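Local coordinates for N-acetylneuraminate lyase (Peptoclostridium difficile, PDB 4WOZ), which is a TIM-barrel enzyme of the dihydrodipicolinate synthetase family, at residues Tyr132-Ile137 with Glu169-Val174; Asp112-Val117 with Val140-Ile145; Phe220-Val225 with Leu267-Gln272; Asn31-Gly36 with Gly273-Tyr278. One frame throughout, in Å; residues are numbered along the deposited sequence.

How the contacts relate
Contacts 1 and 2 lie on one side of the barrel, with centres about 7 Å apart, and they touch. Contact 2 pairs the neighbouring strands 113-117 and 144-147. Contact 1 sets the connecting helix 126-138 against strand 171-176, the next strand of the same sheet, so the two contacts alternate along the chain. Contacts 3 and 4 lie across the chain's centre from contact 1, about 13 Å apart between centres, and join at the end of helix 261-271. Contact 3 falls inside the long loop closed by contact 4. Contacts 1 and 2 thus tie the barrel wall together, while contacts 3 and 4 fasten helix 261-271 and the loop after it to helices 220-235 and 34-48.

Contact 1 of 4, residues Tyr132-Ile137 with Glu169-Val174; sequences YYNTII and EKIIGV
Ile137 and Lys170 form the tight end of this contact. Lys170 CB presses on Ile137 CG1 at 3.5 Å, closer than carbons usually come. Ile137 CG1 stands anti to its own backbone N (chi1 -167°), which turns that branch toward the lysine. The Lys170 chain then bends at chi3 (-69°) and runs back over the isoleucine. Lys170 CE stays 3.9 Å from Ile137 CG1. At the chain's end, Lys170 NZ donates to Ile137 O at 2.8 Å, from a position tilted out of the carbonyl plane. The same ammonium also bonds to Val140 O. Two backbone carbonyls near the end of helix 126-138 therefore grip it, and their partial negative charge probably stabilises the positive one.

Segment 132-137 belongs to the helix that links two strands of the TIM barrel. Here it reaches past its own unit to strand 171-176, next in the wall. The short axes of helix 132-137 and strand 171-174 pass 11.2 Å apart at an angle of 125°. Ile136 and Ile137 both touch Leu144 of the intervening strand.

Packing is looser around Ile171. Ile171 CG1 lies 4.3 Å from Ile137 CG2, and Ile171 CD1 lies 4.4 Å from Tyr133 CB. The Tyr133 ring is engaged by other groups: Tyr132 CD1 sits over the centre of one face, and Tyr133 OH bonds to Ala116 O. Nearer solvent, OD1 of the partly exposed Asn134 only grazes Ile171 CD1 at 4.5 Å and makes a weak bond with Asn168 ND2.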
loop_
_atom_site.group_PDB
_atom_site.type_symbol
_atom_site.label_atom_id
_atom_site.label_comp_id
_atom_site.label_asym_id
_atom_site.label_seq_id
_atom_site.Cartn_x
_atom_site.Cartn_y
_atom_site.Cartn_z
ATOM N N TYR A 132 -13.979 9.306 -20.004
ATOM C CA TYR A 132 -15.131 8.858 -19.234
ATOM C C TYR A 132 -15.926 10.075 -18.750
ATOM O O TYR A 132 -17.142 10.133 -18.913
ATOM C CB TYR A 132 -14.639 7.995 -18.063
ATOM C CG TYR A 132 -15.623 7.738 -16.938
ATOM C CD1 TYR A 132 -15.732 8.624 -15.866
ATOM C CD2 TYR A 132 -16.398 6.581 -16.912
ATOM C CE1 TYR A 132 -16.576 8.360 -14.794
ATOM C CE2 TYR A 132 -17.252 6.308 -15.842
ATOM C CZ TYR A 132 -17.331 7.200 -14.786
ATOM O OH TYR A 132 -18.141 6.921 -13.708
ATOM N N TYR A 133 -15.233 11.061 -18.185
ATOM C CA TYR A 133 -15.892 12.265 -17.685
ATOM C C TYR A 133 -16.478 13.146 -18.799
ATOM O O TYR A 133 -17.609 13.622 -18.691
ATOM C CB TYR A 133 -14.916 13.077 -16.818
ATOM C CG TYR A 133 -14.746 12.520 -15.415
ATOM C CD1 TYR A 133 -15.837 12.416 -14.553
ATOM C CD2 TYR A 133 -13.499 12.100 -14.948
ATOM C CE1 TYR A 133 -15.694 11.910 -13.262
ATOM C CE2 TYR A 133 -13.346 11.590 -13.653
ATOM C CZ TYR A 133 -14.449 11.500 -12.818
ATOM O OH TYR A 133 -14.312 11.019 -11.535
ATOM N N ASN A 134 -15.713 13.366 -19.864
ATOM C CA ASN A 134 -16.189 14.178 -20.979
ATOM C C ASN A 134 -17.404 13.537 -21.644
ATOM O O ASN A 134 -18.367 14.220 -21.977
ATOM C CB ASN A 134 -15.086 14.368 -22.019
ATOM C CG ASN A 134 -13.944 15.221 -21.508
ATOM O OD1 ASN A 134 -14.156 16.323 -21.002
ATOM N ND2 ASN A 134 -12.723 14.718 -21.643
ATOM N N THR A 135 -17.354 12.226 -21.840
ATOM C CA THR A 135 -18.468 11.527 -22.460
ATOM C C THR A 135 -19.733 11.757 -21.640
ATOM O O THR A 135 -20.787 12.087 -22.180
ATOM C CB THR A 135 -18.194 10.007 -22.558
ATOM O OG1 THR A 135 -17.157 9.769 -23.519
ATOM C CG2 THR A 135 -19.445 9.260 -22.982
ATOM N N ILE A 136 -19.619 11.590 -20.330
ATOM C CA ILE A 136 -20.759 11.770 -19.445
ATOM C C ILE A 136 -21.368 13.170 -19.495
ATOM O O ILE A 136 -22.544 13.320 -19.808
ATOM C CB ILE A 136 -20.375 11.458 -17.981
ATOM C CG1 ILE A 136 -20.051 9.970 -17.838
ATOM C CG2 ILE A 136 -21.510 11.860 -17.043
ATOM C CD1 ILE A 136 -19.585 9.577 -16.456
ATOM N N ILE A 137 -20.570 14.189 -19.191
ATOM C CA ILE A 137 -21.073 15.563 -19.159
ATOM C C ILE A 137 -21.401 16.179 -20.515
ATOM O O ILE A 137 -22.238 17.079 -20.599
ATOM C CB ILE A 137 -20.090 16.507 -18.414
ATOM C CG1 ILE A 137 -20.776 17.842 -18.103
ATOM C CG2 ILE A 137 -18.845 16.744 -19.262
ATOM C CD1 ILE A 137 -22.013 17.713 -17.224
ATOM N N GLU A 169 -15.627 23.411 -19.214
ATOM C CA GLU A 169 -16.364 24.401 -18.435
ATOM C C GLU A 169 -17.600 23.837 -17.739
ATOM O O GLU A 169 -18.128 24.450 -16.810
ATOM C CB GLU A 169 -16.768 25.580 -19.326
ATOM C CG GLU A 169 -17.753 25.220 -20.428
ATOM C CD GLU A 169 -18.077 26.398 -21.332
ATOM O OE1 GLU A 169 -18.502 27.452 -20.811
ATOM O OE2 GLU A 169 -17.910 26.266 -22.566
ATOM N N LYS A 170 -18.066 22.674 -18.182
ATOM C CA LYS A 170 -19.238 22.063 -17.565
ATOM C C LYS A 170 -18.856 21.239 -16.335
ATOM O O LYS A 170 -19.720 20.803 -15.572
ATOM C CB LYS A 170 -20.000 21.217 -18.594
ATOM C CG LYS A 170 -20.564 22.063 -19.745
ATOM C CD LYS A 170 -21.778 21.426 -20.421
ATOM C CE LYS A 170 -21.423 20.183 -21.214
ATOM N NZ LYS A 170 -22.646 19.540 -21.786
ATOM N N ILE A 171 -17.557 21.024 -16.150
ATOM C CA ILE A 171 -17.064 20.307 -14.978
ATOM C C ILE A 171 -16.754 21.444 -13.993
ATOM O O ILE A 171 -15.694 22.074 -14.039
ATOM C CB ILE A 171 -15.809 19.478 -15.320
ATOM C CG1 ILE A 171 -16.186 18.408 -16.354
ATOM C CG2 ILE A 171 -15.251 18.815 -14.063
ATOM C CD1 ILE A 171 -15.049 17.509 -16.782
ATOM N N ILE A 172 -17.711 21.704 -13.113
ATOM C CA ILE A 172 -17.621 22.808 -12.164
ATOM C C ILE A 172 -17.002 22.549 -10.796
ATOM O O ILE A 172 -16.793 23.490 -10.038
ATOM C CB ILE A 172 -19.018 23.418 -11.933
ATOM C CG1 ILE A 172 -19.935 22.378 -11.280
ATOM C CG2 ILE A 172 -19.617 23.863 -13.262
ATOM C CD1 ILE A 172 -21.296 22.918 -10.868
ATOM N N GLY A 173 -16.717 21.295 -10.466
ATOM C CA GLY A 173 -16.142 21.028 -9.158
ATOM C C GLY A 173 -15.669 19.611 -8.909
ATOM O O GLY A 173 -15.584 18.790 -9.831
ATOM N N VAL A 174 -15.364 19.327 -7.647
ATOM C CA VAL A 174 -14.874 18.017 -7.244
ATOM C C VAL A 174 -15.236 17.690 -5.798
ATOM O O VAL A 174 -15.249 18.573 -4.941
ATOM C CB VAL A 174 -13.335 17.949 -7.373
ATOM C CG1 VAL A 174 -12.697 19.033 -6.514
ATOM C CG2 VAL A 174 -12.827 16.578 -6.942
#

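Contact 2 of 4, residues Asp112-Val117 with Val140-Ile145; sequences DAISAV and VDNRLI
Ile114 N donates to Arg143 O at 3.0 Å. Ile145 N returns a bond to Ile114 O at 2.9 Å. Ala116 N reaches on to Ile145 O at 3.3 Å. This alternation is the pattern of parallel strands, with Ile114 paired to Leu144 and Ser115 to Ile145. Where the strands begin, Arg143 NH2 gives a bond to Asp112 O at 3.0 Å. The carbonyl lies at the edge of the guanidinium, near its plane. Arg143 NH1 holds Thr13 O. Asn142 OD1 accepts from Arg143 N at 2.8 Å, while its ND2 bonds to Thr107 OG1 and Tyr111 O.

Apolar packing gathers on the face of Ile114 and Leu144. With CG opposite the backbone N (chi1 -176°), the Leu144 side chain is carried against Ile114, and Leu144 CD1 meets Ile114 CD1 at 3.8 Å. Ala116 CB touches the same methyl, Leu144 CD1, at 4.1 Å. Ser115 and Ile145 point to the other face, where Ser115 OG meets Tyr54 OH and both residues lie against Ile88.

The two strands and helix 126-138 form one beta-alpha-beta unit of the barrel. Ile136 of that helix covers Ile114 and Leu144, and strand 86-90 pairs with the other edge of strand 113-117.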
loop_
_atom_site.group_PDB
_atom_site.type_symbol
_atom_site.label_atom_id
_atom_site.label_comp_id
_atom_site.label_asym_id
_atom_site.label_seq_id
_atom_site.Cartn_x
_atom_site.Cartn_y
_atom_site.Cartn_z
ATOM N N ASP A 112 -30.079 19.377 -10.217
ATOM C CA ASP A 112 -29.261 20.582 -10.333
ATOM C C ASP A 112 -27.859 20.326 -10.870
ATOM O O ASP A 112 -27.262 21.195 -11.516
ATOM C CB ASP A 112 -29.175 21.266 -8.966
ATOM C CG ASP A 112 -30.539 21.657 -8.431
ATOM O OD1 ASP A 112 -31.137 22.623 -8.956
ATOM O OD2 ASP A 112 -31.023 20.989 -7.494
ATOM N N ALA A 113 -27.335 19.141 -10.589
ATOM C CA ALA A 113 -26.011 18.764 -11.052
ATOM C C ALA A 113 -25.833 17.257 -10.973
ATOM O O ALA A 113 -26.617 16.555 -10.326
ATOM C CB ALA A 113 -24.946 19.454 -10.214
ATOM N N ILE A 114 -24.813 16.755 -11.655
ATOM C CA ILE A 114 -24.538 15.332 -11.612
ATOM C C ILE A 114 -23.116 15.145 -11.113
ATOM O O ILE A 114 -22.316 16.086 -11.112
ATOM C CB ILE A 114 -24.691 14.660 -13.002
ATOM C CG1 ILE A 114 -23.612 15.161 -13.962
ATOM C CG2 ILE A 114 -26.078 14.949 -13.554
ATOM C CD1 ILE A 114 -23.589 14.423 -15.293
ATOM N N SER A 115 -22.814 13.929 -10.681
ATOM C CA SER A 115 -21.496 13.604 -10.166
ATOM C C SER A 115 -21.114 12.245 -10.728
ATOM O O SER A 115 -21.985 11.456 -11.094
ATOM C CB SER A 115 -21.539 13.544 -8.634
ATOM O OG SER A 115 -20.246 13.339 -8.095
ATOM N N ALA A 116 -19.819 11.967 -10.795
ATOM C CA ALA A 116 -19.363 10.684 -11.319
ATOM C C ALA A 116 -18.082 10.222 -10.651
ATOM O O ALA A 116 -17.053 10.888 -10.725
ATOM C CB ALA A 116 -19.159 10.773 -12.836
ATOM N N VAL A 117 -18.156 9.075 -9.990
ATOM C CA VAL A 117 -16.985 8.519 -9.331
ATOM C C VAL A 117 -16.025 8.043 -10.408
ATOM O O VAL A 117 -16.434 7.744 -11.529
ATOM C CB VAL A 117 -17.355 7.313 -8.432
ATOM C CG1 VAL A 117 -18.034 6.235 -9.252
ATOM C CG2 VAL A 117 -16.104 6.754 -7.767
ATOM N N VAL A 140 -25.129 15.571 -21.852
ATOM C CA VAL A 140 -26.289 16.285 -21.335
ATOM C C VAL A 140 -26.075 17.773 -21.091
ATOM O O VAL A 140 -24.953 18.280 -21.129
ATOM C CB VAL A 140 -26.782 15.658 -20.010
ATOM C CG1 VAL A 140 -27.137 14.198 -20.224
ATOM C CG2 VAL A 140 -25.707 15.791 -18.938
ATOM N N ASP A 141 -27.176 18.467 -20.835
ATOM C CA ASP A 141 -27.139 19.895 -20.568
ATOM C C ASP A 141 -27.190 20.074 -19.055
ATOM O O ASP A 141 -28.219 20.447 -18.494
ATOM C CB ASP A 141 -28.334 20.578 -21.237
ATOM C CG ASP A 141 -28.298 22.084 -21.093
ATOM O OD1 ASP A 141 -27.221 22.675 -21.321
ATOM O OD2 ASP A 141 -29.347 22.679 -20.761
ATOM N N ASN A 142 -26.067 19.794 -18.403
ATOM C CA ASN A 142 -25.972 19.894 -16.954
ATOM C C ASN A 142 -24.543 20.282 -16.563
ATOM O O ASN A 142 -23.743 20.685 -17.413
ATOM C CB ASN A 142 -26.338 18.539 -16.328
ATOM C CG ASN A 142 -27.051 18.679 -14.992
ATOM O OD1 ASN A 142 -26.653 19.472 -14.143
ATOM N ND2 ASN A 142 -28.105 17.897 -14.799
ATOM N N ARG A 143 -24.229 20.161 -15.276
ATOM C CA ARG A 143 -22.899 20.478 -14.762
ATOM C C ARG A 143 -22.412 19.273 -13.962
ATOM O O ARG A 143 -23.200 18.621 -13.275
ATOM C CB ARG A 143 -22.964 21.719 -13.869
ATOM C CG ARG A 143 -23.475 22.957 -14.588
ATOM C CD ARG A 143 -23.860 24.060 -13.612
ATOM N NE ARG A 143 -24.995 23.683 -12.771
ATOM C CZ ARG A 143 -25.474 24.434 -11.781
ATOM N NH1 ARG A 143 -24.915 25.607 -11.504
ATOM N NH2 ARG A 143 -26.513 24.016 -11.069
ATOM N N LEU A 144 -21.118 18.974 -14.041
ATOM C CA LEU A 144 -20.601 17.811 -13.331
ATOM C C LEU A 144 -19.527 18.043 -12.272
ATOM O O LEU A 144 -18.634 18.885 -12.416
ATOM C CB LEU A 144 -20.098 16.769 -14.345
ATOM C CG LEU A 144 -19.595 15.441 -13.773
ATOM C CD1 LEU A 144 -19.834 14.328 -14.758
ATOM C CD2 LEU A 144 -18.118 15.552 -13.441
ATOM N N ILE A 145 -19.630 17.254 -11.210
ATOM C CA ILE A 145 -18.691 17.296 -10.105
ATOM C C ILE A 145 -17.937 15.966 -10.082
ATOM O O ILE A 145 -18.547 14.903 -10.152
ATOM C CB ILE A 145 -19.432 17.466 -8.766
ATOM C CG1 ILE A 145 -20.119 18.832 -8.726
ATOM C CG2 ILE A 145 -18.460 17.306 -7.603
ATOM C CD1 ILE A 145 -21.103 18.975 -7.588
#

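Contact 3 of 4, residues Phe220-Val225 with Leu267-Gln272; sequences FNVNGV and LLLEEQ
Val222 and Leu269 meet through matching first torsions. Val222 CG1 stands anti to its carbonyl carbon (chi1 -68°), and this sends the methyl out toward the second helix. Leu269 CG takes a similar setting (chi1 -82°), and its CD2 comes up against that methyl. The two methyls, Val222 CG1 and Leu269 CD2, are 3.3 Å apart, a tight fit. Leu269 CD2 also rests 3.6 Å from Asn221 O.

Val222 CG1 is the methyl on which most of the contact converges. Leu268 CB lies 4.2 Å from Val222 CG1. The extended Gln272 chain crosses Val222 at about a right angle and lays its OE1 3.3 Å from Val222 CG1. His43 NE2 makes a weak bond to that same amide oxygen. A further link from Gln272 NE2 to Val222 O is weak and doubtful. Asn221 ND2 bonds to Ala21 O of strand 17-21, and Asn221 OD1 to Asn44 ND2 of helix 34-48.

The short helix axes of 220-225 and 267-271 come within 9.9 Å and run 56° apart. Helix 220-235 follows the eighth barrel strand, 214-217. Helix 261-271 is one of the three helices that follow helix 220-235, the C-terminal extension seen in the dihydrodipicolinate synthetase family.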
loop_
_atom_site.group_PDB
_atom_site.type_symbol
_atom_site.label_atom_id
_atom_site.label_comp_id
_atom_site.label_asym_id
_atom_site.label_seq_id
_atom_site.Cartn_x
_atom_site.Cartn_y
_atom_site.Cartn_z
ATOM N N PHE A 220 -24.225 12.955 7.751
ATOM C CA PHE A 220 -25.123 14.105 7.812
ATOM C C PHE A 220 -26.586 13.657 7.856
ATOM O O PHE A 220 -27.462 14.417 8.264
ATOM C CB PHE A 220 -24.883 15.029 6.610
ATOM C CG PHE A 220 -23.493 15.619 6.559
ATOM C CD1 PHE A 220 -22.565 15.357 7.562
ATOM C CD2 PHE A 220 -23.106 16.418 5.489
ATOM C CE1 PHE A 220 -21.268 15.881 7.499
ATOM C CE2 PHE A 220 -21.815 16.945 5.415
ATOM C CZ PHE A 220 -20.895 16.676 6.421
ATOM N N ASN A 221 -26.852 12.425 7.430
ATOM C CA ASN A 221 -28.212 11.894 7.467
ATOM C C ASN A 221 -28.742 11.882 8.903
ATOM O O ASN A 221 -29.951 11.987 9.121
ATOM C CB ASN A 221 -28.249 10.471 6.910
ATOM C CG ASN A 221 -28.162 10.432 5.402
ATOM O OD1 ASN A 221 -29.169 10.557 4.707
ATOM N ND2 ASN A 221 -26.950 10.269 4.885
ATOM N N VAL A 222 -27.843 11.749 9.876
ATOM C CA VAL A 222 -28.243 11.724 11.282
ATOM C C VAL A 222 -27.557 12.789 12.125
ATOM O O VAL A 222 -27.943 13.014 13.278
ATOM C CB VAL A 222 -27.931 10.359 11.952
ATOM C CG1 VAL A 222 -28.807 9.268 11.368
ATOM C CG2 VAL A 222 -26.446 10.017 11.772
ATOM N N ASN A 223 -26.550 13.446 11.555
ATOM C CA ASN A 223 -25.798 14.452 12.297
ATOM C C ASN A 223 -25.730 15.795 11.568
ATOM O O ASN A 223 -24.818 16.581 11.804
ATOM C CB ASN A 223 -24.381 13.915 12.560
ATOM C CG ASN A 223 -23.675 14.635 13.695
ATOM O OD1 ASN A 223 -24.267 14.885 14.744
ATOM N ND2 ASN A 223 -22.393 14.949 13.498
ATOM N N GLY A 224 -26.706 16.044 10.698
ATOM C CA GLY A 224 -26.745 17.278 9.928
ATOM C C GLY A 224 -26.647 18.575 10.713
ATOM O O GLY A 224 -26.040 19.547 10.246
ATOM N N VAL A 225 -27.240 18.606 11.901
ATOM C CA VAL A 225 -27.199 19.808 12.722
ATOM C C VAL A 225 -25.773 20.151 13.160
ATOM O O VAL A 225 -25.326 21.280 12.967
ATOM C CB VAL A 225 -28.109 19.671 13.961
ATOM C CG1 VAL A 225 -27.990 20.922 14.833
ATOM C CG2 VAL A 225 -29.551 19.475 13.516
ATOM N N LEU A 267 -29.644 2.184 11.942
ATOM C CA LEU A 267 -30.240 1.929 13.246
ATOM C C LEU A 267 -30.410 3.246 14.000
ATOM O O LEU A 267 -31.349 3.409 14.781
ATOM C CB LEU A 267 -29.368 0.968 14.050
ATOM C CG LEU A 267 -29.316 -0.456 13.484
ATOM C CD1 LEU A 267 -28.300 -1.304 14.254
ATOM C CD2 LEU A 267 -30.711 -1.074 13.564
ATOM N N LEU A 268 -29.497 4.186 13.773
ATOM C CA LEU A 268 -29.595 5.480 14.428
ATOM C C LEU A 268 -30.777 6.220 13.825
ATOM O O LEU A 268 -31.508 6.905 14.533
ATOM C CB LEU A 268 -28.306 6.292 14.249
ATOM C CG LEU A 268 -27.124 5.839 15.116
ATOM C CD1 LEU A 268 -25.875 6.648 14.774
ATOM C CD2 LEU A 268 -27.482 6.005 16.588
ATOM N N LEU A 269 -30.958 6.079 12.516
ATOM C CA LEU A 269 -32.075 6.713 11.829
ATOM C C LEU A 269 -33.391 6.147 12.370
ATOM O O LEU A 269 -34.350 6.890 12.575
ATOM C CB LEU A 269 -31.982 6.467 10.322
ATOM C CG LEU A 269 -31.043 7.398 9.548
ATOM C CD1 LEU A 269 -30.887 6.912 8.117
ATOM C CD2 LEU A 269 -31.606 8.827 9.586
ATOM N N GLU A 270 -33.425 4.831 12.592
ATOM C CA GLU A 270 -34.612 4.167 13.128
ATOM C C GLU A 270 -34.988 4.821 14.454
ATOM O O GLU A 270 -36.171 5.029 14.746
ATOM C CB GLU A 270 -34.337 2.682 13.371
ATOM C CG GLU A 270 -34.281 1.821 12.124
ATOM C CD GLU A 270 -35.638 1.639 11.479
ATOM O OE1 GLU A 270 -36.655 1.680 12.207
ATOM O OE2 GLU A 270 -35.690 1.435 10.247
ATOM N N GLU A 271 -33.969 5.140 15.248
ATOM C CA GLU A 271 -34.169 5.773 16.543
ATOM C C GLU A 271 -34.594 7.228 16.390
ATOM O O GLU A 271 -35.046 7.853 17.351
ATOM C CB GLU A 271 -32.886 5.680 17.371
ATOM C CG GLU A 271 -32.721 4.352 18.078
ATOM C CD GLU A 271 -33.600 4.243 19.310
ATOM O OE1 GLU A 271 -34.755 4.719 19.272
ATOM O OE2 GLU A 271 -33.137 3.671 20.320
ATOM N N GLN A 272 -34.446 7.767 15.184
ATOM C CA GLN A 272 -34.844 9.143 14.926
ATOM C C GLN A 272 -36.223 9.189 14.258
ATOM O O GLN A 272 -36.663 10.236 13.792
ATOM C CB GLN A 272 -33.795 9.855 14.061
ATOM C CG GLN A 272 -32.393 9.846 14.676
ATOM C CD GLN A 272 -31.423 10.781 13.975
ATOM O OE1 GLN A 272 -31.387 10.854 12.744
ATOM N NE2 GLN A 272 -30.618 11.494 14.757
#

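Contact 4 of 4, residues Asn31-Gly36 with Gly273-Tyr278; sequences NINEKG and GVEAGY
Gly36 and Glu275 bring their backbones close, with Gly36 CA 3.4 Å from Glu275 O in a CA-H...O contact. Having no side chain, Gly36 lets the loop lie directly against the first turn of helix 34-48.

Asn33 is the N-cap. Its CG lies anti to the backbone N (chi1 177°), which places OD1 over the helix start. Gly36 N donates to Asn33 OD1 at 2.9 Å, in a straight bond of 174° that arrives from above the amide plane. The Asn33 amide and the Glu275 carboxylate are turned 74° from each other, with Asn33 ND2 3.7 Å from Glu275 OE1. One water joins Asn33 OD1 and Glu275 OE1 by weak bonds.

At the exposed side, Lys35 bends at chi3 and brings NZ within 3.1 Å of Glu275 OE2, a salt bridge whose exact geometry is doubtful, because Glu275 OE2 sits too close to a neighbour. The carboxylate also lies near the N-terminal end of the helix, which would probably suit its charge. On the buried side, Val274 CG1 is 4.1 Å from Gly36 O, and the valine packs on Ile40 and His43.

Glu275 sits at the centre of an inverse gamma turn, closed by a weak bond from Ala276 N to Val274 O. Both backbone polar atoms of Glu275 have partners: N bonds to Gln39 OE1 and O to Ser25 OG. The capped start of helix 34-48 thus lies against the loop that leaves the Schellman motif ending helix 261-271, with Gly273 at positive phi as its C-prime residue.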
loop_
_atom_site.group_PDB
_atom_site.type_symbol
_atom_site.label_atom_id
_atom_site.label_comp_id
_atom_site.label_asym_id
_atom_site.label_seq_id
_atom_site.Cartn_x
_atom_site.Cartn_y
_atom_site.Cartn_z
ATOM N N ASN A 31 -35.511 -5.504 -0.646
ATOM C CA ASN A 31 -36.293 -4.691 -1.571
ATOM C C ASN A 31 -36.370 -3.256 -1.062
ATOM O O ASN A 31 -36.364 -3.019 0.146
ATOM C CB ASN A 31 -37.714 -5.248 -1.728
ATOM C CG ASN A 31 -37.738 -6.639 -2.346
ATOM O OD1 ASN A 31 -37.595 -7.644 -1.651
ATOM N ND2 ASN A 31 -37.907 -6.698 -3.662
ATOM N N ILE A 32 -36.440 -2.306 -1.988
ATOM C CA ILE A 32 -36.534 -0.894 -1.625
ATOM C C ILE A 32 -37.836 -0.591 -0.880
ATOM O O ILE A 32 -38.910 -1.032 -1.283
ATOM C CB ILE A 32 -36.484 0.012 -2.879
ATOM C CG1 ILE A 32 -35.115 -0.100 -3.554
ATOM C CG2 ILE A 32 -36.782 1.455 -2.495
ATOM C CD1 ILE A 32 -35.006 0.684 -4.851
ATOM N N ASN A 33 -37.725 0.161 0.210
ATOM C CA ASN A 33 -38.877 0.564 1.017
ATOM C C ASN A 33 -39.138 2.033 0.660
ATOM O O ASN A 33 -38.500 2.936 1.208
ATOM C CB ASN A 33 -38.539 0.435 2.505
ATOM C CG ASN A 33 -39.662 0.907 3.408
ATOM O OD1 ASN A 33 -40.576 1.601 2.967
ATOM N ND2 ASN A 33 -39.588 0.547 4.687
ATOM N N GLU A 34 -40.067 2.273 -0.261
ATOM C CA GLU A 34 -40.348 3.637 -0.689
ATOM C C GLU A 34 -40.725 4.584 0.440
ATOM O O GLU A 34 -40.239 5.714 0.485
ATOM C CB GLU A 34 -41.440 3.677 -1.759
ATOM C CG GLU A 34 -41.449 5.016 -2.487
ATOM C CD GLU A 34 -42.554 5.150 -3.503
ATOM O OE1 GLU A 34 -42.812 4.179 -4.240
ATOM O OE2 GLU A 34 -43.150 6.240 -3.574
ATOM N N LYS A 35 -41.586 4.143 1.352
ATOM C CA LYS A 35 -41.966 5.017 2.449
ATOM C C LYS A 35 -40.722 5.378 3.248
ATOM O O LYS A 35 -40.488 6.551 3.548
ATOM C CB LYS A 35 -42.994 4.358 3.374
ATOM C CG LYS A 35 -43.494 5.322 4.447
ATOM C CD LYS A 35 -44.619 4.751 5.293
ATOM C CE LYS A 35 -44.122 3.679 6.239
ATOM N NZ LYS A 35 -45.204 3.252 7.171
ATOM N N GLY A 36 -39.931 4.362 3.586
ATOM C CA GLY A 36 -38.714 4.584 4.347
ATOM C C GLY A 36 -37.791 5.558 3.639
ATOM O O GLY A 36 -37.239 6.465 4.259
ATOM N N GLY A 273 -36.895 8.040 14.227
ATOM C CA GLY A 273 -38.228 7.951 13.650
ATOM C C GLY A 273 -38.279 7.712 12.153
ATOM O O GLY A 273 -39.285 8.013 11.504
ATOM N N VAL A 274 -37.200 7.166 11.604
ATOM C CA VAL A 274 -37.119 6.900 10.173
ATOM C C VAL A 274 -36.914 5.412 9.900
ATOM O O VAL A 274 -36.016 4.789 10.468
ATOM C CB VAL A 274 -35.951 7.700 9.536
ATOM C CG1 VAL A 274 -35.835 7.380 8.048
ATOM C CG2 VAL A 274 -36.174 9.197 9.747
ATOM N N GLU A 275 -37.748 4.847 9.033
ATOM C CA GLU A 275 -37.643 3.432 8.689
ATOM C C GLU A 275 -36.497 3.199 7.708
ATOM O O GLU A 275 -36.722 2.840 6.555
ATOM C CB GLU A 275 -38.954 2.926 8.074
ATOM C CG GLU A 275 -40.115 2.844 9.047
ATOM C CD GLU A 275 -41.353 2.232 8.416
ATOM O OE1 GLU A 275 -41.262 1.088 7.920
ATOM O OE2 GLU A 275 -42.415 2.891 8.413
ATOM N N ALA A 276 -35.271 3.407 8.177
ATOM C CA ALA A 276 -34.087 3.225 7.343
ATOM C C ALA A 276 -33.958 1.764 6.931
ATOM O O ALA A 276 -33.395 1.447 5.885
ATOM C CB ALA A 276 -32.840 3.675 8.101
ATOM N N GLY A 277 -34.473 0.878 7.776
ATOM C CA GLY A 277 -34.437 -0.540 7.478
ATOM C C GLY A 277 -33.092 -1.246 7.507
ATOM O O GLY A 277 -32.235 -0.966 8.345
ATOM N N TYR A 278 -32.928 -2.169 6.566
ATOM C CA TYR A 278 -31.728 -2.988 6.442
ATOM C C TYR A 278 -30.771 -2.543 5.345
ATOM O O TYR A 278 -31.137 -1.790 4.443
ATOM C CB TYR A 278 -32.122 -4.434 6.132
ATOM C CG TYR A 278 -32.952 -5.120 7.188
ATOM C CD1 TYR A 278 -32.349 -5.753 8.271
ATOM C CD2 TYR A 278 -34.341 -5.156 7.091
ATOM C CE1 TYR A 278 -33.110 -6.413 9.232
ATOM C CE2 TYR A 278 -35.112 -5.812 8.047
ATOM C CZ TYR A 278 -34.488 -6.439 9.114
ATOM O OH TYR A 278 -35.237 -7.094 10.062
HETATM O O HOH W 1 -42.977 0.345 5.036
#